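Local coordinates for magnesium and cobalt efflux protein CorC (Neisseria meningitidis serogroup B, PDB 3OI8) that probably takes part in magnesium and cobalt ion transport, this piece being its adenosine-binding pair of CBS domains with the region preceding them, at residues L124-M135 against L148-E156. Sequence-based numbering, arbitrary orientation.
Sequences LLKEFREQRNHM and LVTFEDIIE. With ADN (adenosine), chain C; ADN (adenosine), chain F.
The carbonyl oxygen of His134 is gripped from several directions: Phe151 N donates a nearly straight bond (2.8 Å, 168° at the hydrogen), Thr150 CA adds a CA-H...O contact, and a water that accepts from Glu152 N gives it a weak bond. Met135 and Thr150 form an antiparallel, non-hydrogen-bonded pair at the end of strand 145-150, right before helix 151-154. Thr150 suits this N-cap position because its hydroxyl OG1 accepts from Asp153 N at 3.1 Å.

Phe151 packs its ring against helix 121-130. It extends that ring away from its own backbone nitrogen (chi1 174°), which carries it to the helix, where Leu125 CD1 touches the ring edge at CE1, 3.7 Å away. The His134 imidazole turns its edge to the Phe151 face in an offset edge-to-face pair, planes at 81°, while its NE2 bonds to Glu152 of the second subunit. Phe128 points from helix 121-130 toward the Val149-Phe151 backbone, its CE2 3.5 Å from Phe151 N, and has Ile154 CD1 at its ring edge; a broad apolar ring suits this buried place. Leu124 CD2 meets Val149 CG1 tip to tip at 3.7 Å, aliphatic branches suited to a dry core.

On the sheet face that carries Thr150, opposite Val149, the flexible Met135, a selenomethionine, bends at its last torsion to bring CE within 3.7 Å of Thr150 CG2 and beside the adenine of an adenosine, which Leu148 CD2 also touches. Asp153 OD1 accepts from ribose O3' at 2.7 Å. The beta-alpha-beta-beta-alpha order from strand 114-116 to helix 151-154 is the CBS motif, its last helix carrying the ribose-gripping aspartate, as in CBS domains that bind adenosyl ligands.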
loop_
_atom_site.group_PDB
_atom_site.type_symbol
_atom_site.label_atom_id
_atom_site.label_comp_id
_atom_site.label_asym_id
_atom_site.label_seq_id
_atom_site.Cartn_x
_atom_site.Cartn_y
_atom_site.Cartn_z
ATOM N N LEU A 124 4.960 13.251 -0.445
ATOM C CA LEU A 124 3.656 12.601 -0.394
ATOM C C LEU A 124 3.797 11.229 0.250
ATOM O O LEU A 124 2.998 10.852 1.115
ATOM C CB LEU A 124 3.048 12.476 -1.788
ATOM C CG LEU A 124 1.609 11.947 -1.838
ATOM C CD1 LEU A 124 0.656 12.799 -0.999
ATOM C CD2 LEU A 124 1.146 11.902 -3.274
ATOM N N LEU A 125 4.821 10.484 -0.161
ATOM C CA LEU A 125 4.988 9.128 0.354
ATOM C C LEU A 125 5.186 9.159 1.861
ATOM O O LEU A 125 4.628 8.331 2.581
ATOM C CB LEU A 125 6.147 8.411 -0.337
ATOM C CG LEU A 125 6.533 7.072 0.296
ATOM C CD1 LEU A 125 5.320 6.140 0.375
ATOM C CD2 LEU A 125 7.644 6.436 -0.506
ATOM N N LYS A 126 5.969 10.125 2.337
ATOM C CA LYS A 126 6.245 10.234 3.764
ATOM C C LYS A 126 4.967 10.532 4.520
ATOM O O LYS A 126 4.679 9.916 5.549
ATOM C CB LYS A 126 7.283 11.319 4.044
ATOM C CG LYS A 126 7.641 11.442 5.523
ATOM C CD LYS A 126 8.983 12.136 5.743
ATOM C CE LYS A 126 8.842 13.652 5.832
ATOM N NZ LYS A 126 8.467 14.269 4.532
ATOM N N GLU A 127 4.187 11.469 3.995
ATOM C CA GLU A 127 2.896 11.811 4.595
ATOM C C GLU A 127 1.853 10.678 4.558
ATOM O O GLU A 127 1.120 10.477 5.533
ATOM C CB GLU A 127 2.359 13.111 4.000
ATOM C CG GLU A 127 3.191 14.310 4.438
ATOM C CD GLU A 127 2.959 15.540 3.589
ATOM O OE1 GLU A 127 1.803 15.778 3.174
ATOM O OE2 GLU A 127 3.943 16.271 3.342
ATOM N N PHE A 128 1.804 9.927 3.459
ATOM C CA PHE A 128 0.936 8.749 3.411
ATOM C C PHE A 128 1.329 7.769 4.515
ATOM O O PHE A 128 0.463 7.215 5.191
ATOM C CB PHE A 128 1.045 8.033 2.073
ATOM C CG PHE A 128 0.140 8.604 0.998
ATOM C CD1 PHE A 128 -1.074 9.171 1.324
ATOM C CD2 PHE A 128 0.497 8.523 -0.336
ATOM C CE1 PHE A 128 -1.917 9.668 0.330
ATOM C CE2 PHE A 128 -0.334 9.016 -1.335
ATOM C CZ PHE A 128 -1.541 9.591 -0.999
ATOM N N ARG A 129 2.632 7.544 4.680
ATOM C CA ARG A 129 3.103 6.553 5.654
ATOM C C ARG A 129 2.806 7.014 7.076
ATOM O O ARG A 129 2.398 6.222 7.919
ATOM C CB ARG A 129 4.595 6.228 5.454
ATOM C CG ARG A 129 4.868 5.239 4.306
ATOM C CD ARG A 129 6.363 5.013 4.047
ATOM N NE ARG A 129 7.011 4.183 5.065
ATOM C CZ ARG A 129 8.324 4.179 5.307
ATOM N NH1 ARG A 129 9.136 4.971 4.613
ATOM N NH2 ARG A 129 8.827 3.389 6.249
ATOM N N GLU A 130 2.970 8.308 7.329
ATOM C CA GLU A 130 2.690 8.873 8.644
ATOM C C GLU A 130 1.198 8.875 9.000
ATOM O O GLU A 130 0.811 8.337 10.035
ATOM C CB GLU A 130 3.262 10.289 8.755
ATOM C CG GLU A 130 4.783 10.338 8.787
ATOM C CD GLU A 130 5.325 11.757 8.843
ATOM O OE1 GLU A 130 4.522 12.712 8.734
ATOM O OE2 GLU A 130 6.557 11.916 8.991
ATOM N N GLN A 131 0.378 9.486 8.142
ATOM C CA GLN A 131 -1.048 9.663 8.394
ATOM C C GLN A 131 -1.827 8.371 8.221
ATOM O O GLN A 131 -3.053 8.364 8.344
ATOM C CB GLN A 131 -1.648 10.681 7.418
ATOM C CG GLN A 131 -0.933 12.015 7.309
ATOM C CD GLN A 131 -1.471 12.850 6.149
ATOM O OE1 GLN A 131 -1.370 12.455 4.980
ATOM N NE2 GLN A 131 -2.053 14.001 6.469
ATOM N N ARG A 132 -1.130 7.286 7.902
ATOM C CA ARG A 132 -1.810 6.052 7.523
ATOM C C ARG A 132 -2.853 6.383 6.467
ATOM O O ARG A 132 -3.964 5.856 6.478
ATOM C CB ARG A 132 -2.472 5.401 8.737
ATOM C CG ARG A 132 -1.508 4.686 9.670
ATOM C CD ARG A 132 -0.887 3.479 8.995
ATOM N NE ARG A 132 -0.350 2.541 9.974
ATOM C CZ ARG A 132 -1.089 1.660 10.640
ATOM N NH1 ARG A 132 -2.398 1.598 10.432
ATOM N NH2 ARG A 132 -0.521 0.842 11.515
ATOM N N ASN A 133 -2.479 7.290 5.571
ATOM C CA ASN A 133 -3.341 7.736 4.492
ATOM C C ASN A 133 -3.061 6.888 3.259
ATOM O O ASN A 133 -1.949 6.358 3.110
ATOM C CB ASN A 133 -3.055 9.211 4.171
ATOM C CG ASN A 133 -4.280 9.935 3.688
ATOM O OD1 ASN A 133 -5.391 9.636 4.136
ATOM N ND2 ASN A 133 -4.103 10.883 2.758
ATOM N N HIS A 134 -4.058 6.761 2.381
ATOM C CA HIS A 134 -3.883 6.014 1.131
ATOM C C HIS A 134 -4.230 6.813 -0.126
ATOM O O HIS A 134 -3.802 6.473 -1.229
ATOM C CB HIS A 134 -4.718 4.736 1.157
ATOM C CG HIS A 134 -4.144 3.670 2.031
ATOM N ND1 HIS A 134 -4.625 3.404 3.294
ATOM C CD2 HIS A 134 -3.106 2.822 1.834
ATOM C CE1 HIS A 134 -3.913 2.431 3.835
ATOM N NE2 HIS A 134 -2.987 2.059 2.970
HETATM N N MSE A 135 -5.016 7.866 0.043
HETATM C CA MSE A 135 -5.455 8.652 -1.105
HETATM C C MSE A 135 -5.463 10.132 -0.749
HETATM O O MSE A 135 -5.766 10.503 0.385
HETATM C CB MSE A 135 -6.842 8.174 -1.577
HETATM C CG MSE A 135 -7.586 9.117 -2.527
HETATM SE SE MSE A 135 -9.344 8.411 -3.078
HETATM C CE MSE A 135 -8.736 6.940 -4.218
ATOM N N LEU A 148 -6.840 12.860 -8.348
ATOM C CA LEU A 148 -6.573 12.207 -7.070
ATOM C C LEU A 148 -5.259 11.443 -7.215
ATOM O O LEU A 148 -4.781 11.229 -8.342
ATOM C CB LEU A 148 -7.740 11.284 -6.665
ATOM C CG LEU A 148 -8.069 10.048 -7.513
ATOM C CD1 LEU A 148 -7.079 8.912 -7.269
ATOM C CD2 LEU A 148 -9.500 9.551 -7.217
ATOM N N VAL A 149 -4.660 11.078 -6.090
ATOM C CA VAL A 149 -3.414 10.313 -6.105
ATOM C C VAL A 149 -3.444 9.300 -4.966
ATOM O O VAL A 149 -3.972 9.592 -3.873
ATOM C CB VAL A 149 -2.145 11.241 -6.070
ATOM C CG1 VAL A 149 -2.157 12.164 -4.862
ATOM C CG2 VAL A 149 -0.844 10.415 -6.138
ATOM N N THR A 150 -2.928 8.098 -5.235
ATOM C CA THR A 150 -2.978 7.027 -4.247
ATOM C C THR A 150 -1.595 6.456 -3.908
ATOM O O THR A 150 -0.676 6.474 -4.728
ATOM C CB THR A 150 -3.870 5.850 -4.731
ATOM O OG1 THR A 150 -3.181 5.135 -5.762
ATOM C CG2 THR A 150 -5.212 6.364 -5.293
ATOM N N PHE A 151 -1.492 5.962 -2.679
ATOM C CA PHE A 151 -0.312 5.276 -2.159
ATOM C C PHE A 151 0.083 4.135 -3.082
ATOM O O PHE A 151 1.226 4.042 -3.527
ATOM C CB PHE A 151 -0.632 4.755 -0.751
ATOM C CG PHE A 151 0.454 3.896 -0.140
ATOM C CD1 PHE A 151 1.617 4.469 0.351
ATOM C CD2 PHE A 151 0.285 2.521 -0.025
ATOM C CE1 PHE A 151 2.617 3.680 0.919
ATOM C CE2 PHE A 151 1.272 1.726 0.542
ATOM C CZ PHE A 151 2.443 2.308 1.017
ATOM N N GLU A 152 -0.873 3.280 -3.406
ATOM C CA GLU A 152 -0.564 2.103 -4.206
ATOM C C GLU A 152 -0.047 2.459 -5.594
ATOM O O GLU A 152 0.762 1.725 -6.164
ATOM C CB GLU A 152 -1.760 1.147 -4.257
ATOM C CG GLU A 152 -2.143 0.623 -2.868
ATOM C CD GLU A 152 -3.139 -0.523 -2.901
ATOM O OE1 GLU A 152 -3.329 -1.173 -1.847
ATOM O OE2 GLU A 152 -3.728 -0.776 -3.976
ATOM N N ASP A 153 -0.483 3.599 -6.122
ATOM C CA ASP A 153 0.007 4.070 -7.417
ATOM C C ASP A 153 1.457 4.544 -7.363
ATOM O O ASP A 153 2.210 4.367 -8.317
ATOM C CB ASP A 153 -0.854 5.217 -7.940
ATOM C CG ASP A 153 -2.075 4.736 -8.678
ATOM O OD1 ASP A 153 -2.121 3.530 -9.015
ATOM O OD2 ASP A 153 -2.980 5.565 -8.925
ATOM N N ILE A 154 1.843 5.177 -6.265
ATOM C CA ILE A 154 3.182 5.747 -6.188
ATOM C C ILE A 154 4.255 4.733 -5.747
ATOM O O ILE A 154 5.438 4.924 -6.033
ATOM C CB ILE A 154 3.227 7.037 -5.322
ATOM C CG1 ILE A 154 3.035 6.728 -3.840
ATOM C CG2 ILE A 154 2.190 8.050 -5.796
ATOM C CD1 ILE A 154 3.165 7.973 -2.974
ATOM N N ILE A 155 3.842 3.661 -5.070
ATOM C CA ILE A 155 4.782 2.630 -4.610
ATOM C C ILE A 155 4.961 1.548 -5.665
ATOM O O ILE A 155 5.746 0.618 -5.480
ATOM C CB ILE A 155 4.348 1.946 -3.281
ATOM C CG1 ILE A 155 3.109 1.065 -3.492
ATOM C CG2 ILE A 155 4.151 2.965 -2.174
ATOM C CD1 ILE A 155 2.624 0.329 -2.231
ATOM N N GLU A 156 4.217 1.686 -6.761
ATOM C CA GLU A 156 4.302 0.801 -7.915
ATOM C C GLU A 156 5.756 0.531 -8.296
ATOM O O GLU A 156 6.077 -0.524 -8.847
ATOM C CB GLU A 156 3.572 1.432 -9.105
ATOM C CG GLU A 156 2.341 0.676 -9.590
ATOM C CD GLU A 156 1.650 1.380 -10.749
ATOM O OE1 GLU A 156 2.134 2.459 -11.159
ATOM O OE2 GLU A 156 0.627 0.861 -11.248
HETATM O "O5'" ADN C . -7.725 0.352 -8.018
HETATM C "C5'" ADN C . -6.767 -0.136 -8.923
HETATM C "C4'" ADN C . -6.050 1.051 -9.634
HETATM O "O4'" ADN C . -7.029 2.026 -10.099
HETATM C "C3'" ADN C . -5.084 1.776 -8.672
HETATM O "O3'" ADN C . -3.764 1.389 -8.945
HETATM C "C2'" ADN C . -5.275 3.245 -8.962
HETATM O "O2'" ADN C . -4.348 3.676 -9.932
HETATM C "C1'" ADN C . -6.673 3.345 -9.572
HETATM N N9 ADN C . -7.666 3.780 -8.591
HETATM C C8 ADN C . -7.807 3.319 -7.147
HETATM N N7 ADN C . -9.008 4.015 -6.567
HETATM C C5 ADN C . -9.617 4.902 -7.667
HETATM C C6 ADN C . -10.858 5.846 -7.681
HETATM N N6 ADN C . -11.697 5.955 -6.488
HETATM N N1 ADN C . -11.197 6.575 -8.897
HETATM C C2 ADN C . -10.354 6.423 -10.155
HETATM N N3 ADN C . -9.138 5.495 -10.143
HETATM C C4 ADN C . -8.791 4.751 -8.905
HETATM O "O5'" ADN F . -1.688 -2.107 8.323
HETATM C "C5'" ADN F . -1.265 -1.738 9.611
HETATM C "C4'" ADN F . -0.276 -2.807 10.170
HETATM O "O4'" ADN F . -0.967 -4.072 10.388
HETATM C "C3'" ADN F . 0.887 -3.076 9.186
HETATM O "O3'" ADN F . 2.096 -3.172 9.891
HETATM C "C2'" ADN F . 0.578 -4.415 8.574
HETATM O "O2'" ADN F . 1.755 -5.156 8.343
HETATM C "C1'" ADN F . -0.203 -5.103 9.692
HETATM N N9 ADN F . -1.125 -6.054 9.097
HETATM C C8 ADN F . -1.762 -6.010 7.717
HETATM N N7 ADN F . -2.631 -7.234 7.588
HETATM C C5 ADN F . -2.524 -8.017 8.905
HETATM C C6 ADN F . -3.167 -9.340 9.396
HETATM N N6 ADN F . -4.086 -10.083 8.542
HETATM N N1 ADN F . -2.851 -9.832 10.728
HETATM C C2 ADN F . -1.906 -9.081 11.652
HETATM N N3 ADN F . -1.276 -7.781 11.171
HETATM C C4 ADN F . -1.594 -7.285 9.819
HETATM O O HOH W 1 -3.753 3.140 -2.195
#